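Local structure of glutaminase 1 (Escherichia coli, 1U60) at residues Ser125-Asn128 with Gln134-Gln137. The protein catalyses the hydrolysis of L-glutamine to L-glutamate and ammonium, as a homotetrameric enzyme of the glutaminase family. Sequence-based numbering, arbitrary orientation.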
ATOM      1  N   SER A 125       6.739 -22.963  -0.671  1.00  8.75           N
ATOM      2  CA  SER A 125       6.218 -24.268  -0.268  1.00  9.72           C
ATOM      3  C   SER A 125       4.830 -24.584  -0.838  1.00 10.55           C
ATOM      4  O   SER A 125       4.427 -25.765  -0.844  1.00 11.91           O
ATOM      5  CB  SER A 125       6.124 -24.367   1.279  1.00  8.71           C
ATOM      6  OG  SER A 125       4.949 -23.733   1.805  1.00  8.66           O
ATOM      7  N   LEU A 126       4.119 -23.543  -1.254  1.00 10.49           N
ATOM      8  CA  LEU A 126       2.748 -23.597  -1.808  1.00 10.65           C
ATOM      9  C   LEU A 126       2.688 -23.981  -3.282  1.00 11.58           C
ATOM     10  O   LEU A 126       1.644 -24.456  -3.732  1.00 12.27           O
ATOM     11  CB  LEU A 126       2.050 -22.237  -1.604  1.00 12.31           C
ATOM     12  CG  LEU A 126       0.556 -22.074  -1.894  1.00 11.39           C
ATOM     13  CD1 LEU A 126      -0.287 -23.142  -1.225  1.00 13.64           C
ATOM     14  CD2 LEU A 126       0.080 -20.677  -1.511  1.00 14.45           C
ATOM     15  N   ILE A 127       3.786 -23.786  -4.022  1.00 11.00           N
ATOM     16  CA  ILE A 127       3.927 -24.133  -5.452  1.00 13.88           C
ATOM     17  C   ILE A 127       3.571 -25.614  -5.675  1.00 13.18           C
ATOM     18  O   ILE A 127       3.923 -26.443  -4.853  1.00 13.48           O
ATOM     19  CB  ILE A 127       5.482 -23.805  -5.844  1.00 14.28           C
ATOM     20  CG1 ILE A 127       5.677 -22.316  -5.788  1.00 18.15           C
ATOM     21  CG2 ILE A 127       6.009 -24.361  -7.173  1.00 17.88           C
ATOM     22  CD1 ILE A 127       4.611 -21.602  -6.299  1.00 13.72           C
ATOM     23  N   ASN A 128       2.878 -25.936  -6.764  1.00 13.88           N
ATOM     24  CA  ASN A 128       2.625 -27.347  -7.107  1.00 14.86           C
ATOM     25  C   ASN A 128       3.959 -28.036  -7.479  1.00 14.40           C
ATOM     26  O   ASN A 128       4.752 -27.530  -8.274  1.00 14.91           O
ATOM     27  CB  ASN A 128       1.709 -27.441  -8.350  1.00 15.54           C
ATOM     28  CG  ASN A 128       0.258 -27.053  -8.108  1.00 19.48           C
ATOM     29  OD1 ASN A 128      -0.474 -26.834  -9.085  1.00 28.39           O
ATOM     30  ND2 ASN A 128      -0.188 -27.068  -6.872  1.00 20.64           N
ATOM     31  N   GLN A 134      11.606 -30.706  -8.870  1.00 13.90           N
ATOM     32  CA  GLN A 134      10.555 -30.148  -9.702  1.00 12.67           C
ATOM     33  C   GLN A 134      10.153 -28.771  -9.165  1.00 12.33           C
ATOM     34  O   GLN A 134       9.916 -27.861  -9.961  1.00 11.08           O
ATOM     35  CB  GLN A 134       9.333 -31.041  -9.735  1.00 13.73           C
ATOM     36  CG  GLN A 134       8.221 -30.473 -10.588  1.00 16.03           C
ATOM     37  CD  GLN A 134       7.068 -31.431 -10.811  1.00 18.05           C
ATOM     38  OE1 GLN A 134       6.490 -31.920  -9.860  1.00 17.24           O
ATOM     39  NE2 GLN A 134       6.682 -31.622 -12.062  1.00 21.56           N
ATOM     40  N   ARG A 135      10.091 -28.646  -7.842  1.00 10.61           N
ATOM     41  CA  ARG A 135       9.736 -27.365  -7.222  1.00 10.38           C
ATOM     42  C   ARG A 135      10.717 -26.290  -7.714  1.00 10.72           C
ATOM     43  O   ARG A 135      10.317 -25.215  -8.131  1.00 10.41           O
ATOM     44  CB  ARG A 135       9.736 -27.469  -5.705  1.00  9.22           C
ATOM     45  CG  ARG A 135       9.233 -26.208  -4.970  1.00 11.00           C
ATOM     46  CD  ARG A 135       9.191 -26.365  -3.432  1.00 10.62           C
ATOM     47  NE  ARG A 135       8.329 -27.476  -3.096  1.00 11.88           N
ATOM     48  CZ  ARG A 135       7.014 -27.444  -3.137  1.00 11.25           C
ATOM     49  NH1 ARG A 135       6.319 -26.324  -3.362  1.00 12.08           N
ATOM     50  NH2 ARG A 135       6.364 -28.553  -2.872  1.00 13.75           N
ATOM     51  N   TRP A 136      11.999 -26.635  -7.737  1.00 10.55           N
ATOM     52  CA  TRP A 136      13.060 -25.695  -8.142  1.00 10.63           C
ATOM     53  C   TRP A 136      12.933 -25.425  -9.620  1.00 10.55           C
ATOM     54  O   TRP A 136      12.934 -24.283 -10.045  1.00  9.59           O
ATOM     55  CB  TRP A 136      14.465 -26.212  -7.741  1.00 10.82           C
ATOM     56  CG  TRP A 136      15.567 -25.470  -8.431  1.00 11.45           C
ATOM     57  CD1 TRP A 136      16.543 -25.997  -9.277  1.00 10.78           C
ATOM     58  CD2 TRP A 136      15.734 -24.059  -8.465  1.00  9.48           C
ATOM     59  NE1 TRP A 136      17.329 -24.974  -9.756  1.00 12.10           N
ATOM     60  CE2 TRP A 136      16.857 -23.777  -9.285  1.00  9.98           C
ATOM     61  CE3 TRP A 136      15.036 -22.975  -7.886  1.00 10.29           C
ATOM     62  CZ2 TRP A 136      17.293 -22.471  -9.529  1.00 10.39           C
ATOM     63  CZ3 TRP A 136      15.481 -21.697  -8.127  1.00 11.04           C
ATOM     64  CH2 TRP A 136      16.588 -21.448  -8.938  1.00  9.79           C
ATOM     65  N   GLN A 137      12.788 -26.486 -10.417  1.00  9.57           N
ATOM     66  CA  GLN A 137      12.733 -26.330 -11.861  1.00 10.94           C
ATOM     67  C   GLN A 137      11.581 -25.405 -12.265  1.00 10.41           C
ATOM     68  O   GLN A 137      11.769 -24.576 -13.139  1.00 10.24           O
ATOM     69  CB  GLN A 137      12.618 -27.686 -12.595  1.00 11.80           C
ATOM     70  CG  GLN A 137      13.946 -28.446 -12.671  1.00 15.34           C
ATOM     71  CD  GLN A 137      15.129 -27.629 -13.214  1.00 17.92           C
ATOM     72  OE1 GLN A 137      15.043 -27.049 -14.289  1.00 21.52           O
ATOM     73  NE2 GLN A 137      16.235 -27.612 -12.484  1.00 18.86           N
TER
HETATM   74  O   HOH W   1       3.346 -27.862  -2.134  1.00 33.98           O
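Arg-135 reaches across to Ile-127 at a helix-loop-helix connection, where its guanidinium group meets carbonyls at and just beyond the C-terminal end of helix 117-126 within the beta-lactamase-like fold of the glutaminases. The case illustrates how an arginine from the following helix can serve carbonyl groups where a helix gives way to a loop.

The clear direct hydrogen bond runs from Arg-135 NH1 to Ile-127 O at 2.8 Å. It is bent, with an N-H...O angle of 135°, and the acceptor lies 31° out of the guanidinium plane. NH1 also donates to Thr-124 O and lies 3.2 Å from Ser-125 O, so backbone oxygens of the last turn and of the residue just after it gather about this one nitrogen. Arg-135 gets there with CG anti to its backbone N and a chain extended as far as CD, then bent at chi3 (-59°).

Charge pairing holds another nitrogen of the group: Arg-135 NE forms a salt bridge with Glu-187 of helix 185-195. Positive charge beside the carboxyl end of helix 117-126 would be expected to interact favourably with the partial negative charge at that end.

Side-chain packing across the contact is slight: Ile-127 CB comes within 3.6 Å of Arg-135 NH1, while the end of the isoleucine leads away to Leu-75, Ala-76 and Asp-79 of helix 68-80. Arg-135 itself lies against Val-191, and its side chain lies about 8 Å from that of Tyr-192, a predicted substrate-binding residue.

Water completes the arrangement. One molecule lies 2.7 Å from Ser-125 O and 3.1 Å from Ile-127 O, in hydrogen-bonding positions to both carbonyls, and accepts a hydrogen bond from Arg-135 NH2 at 3.2 Å.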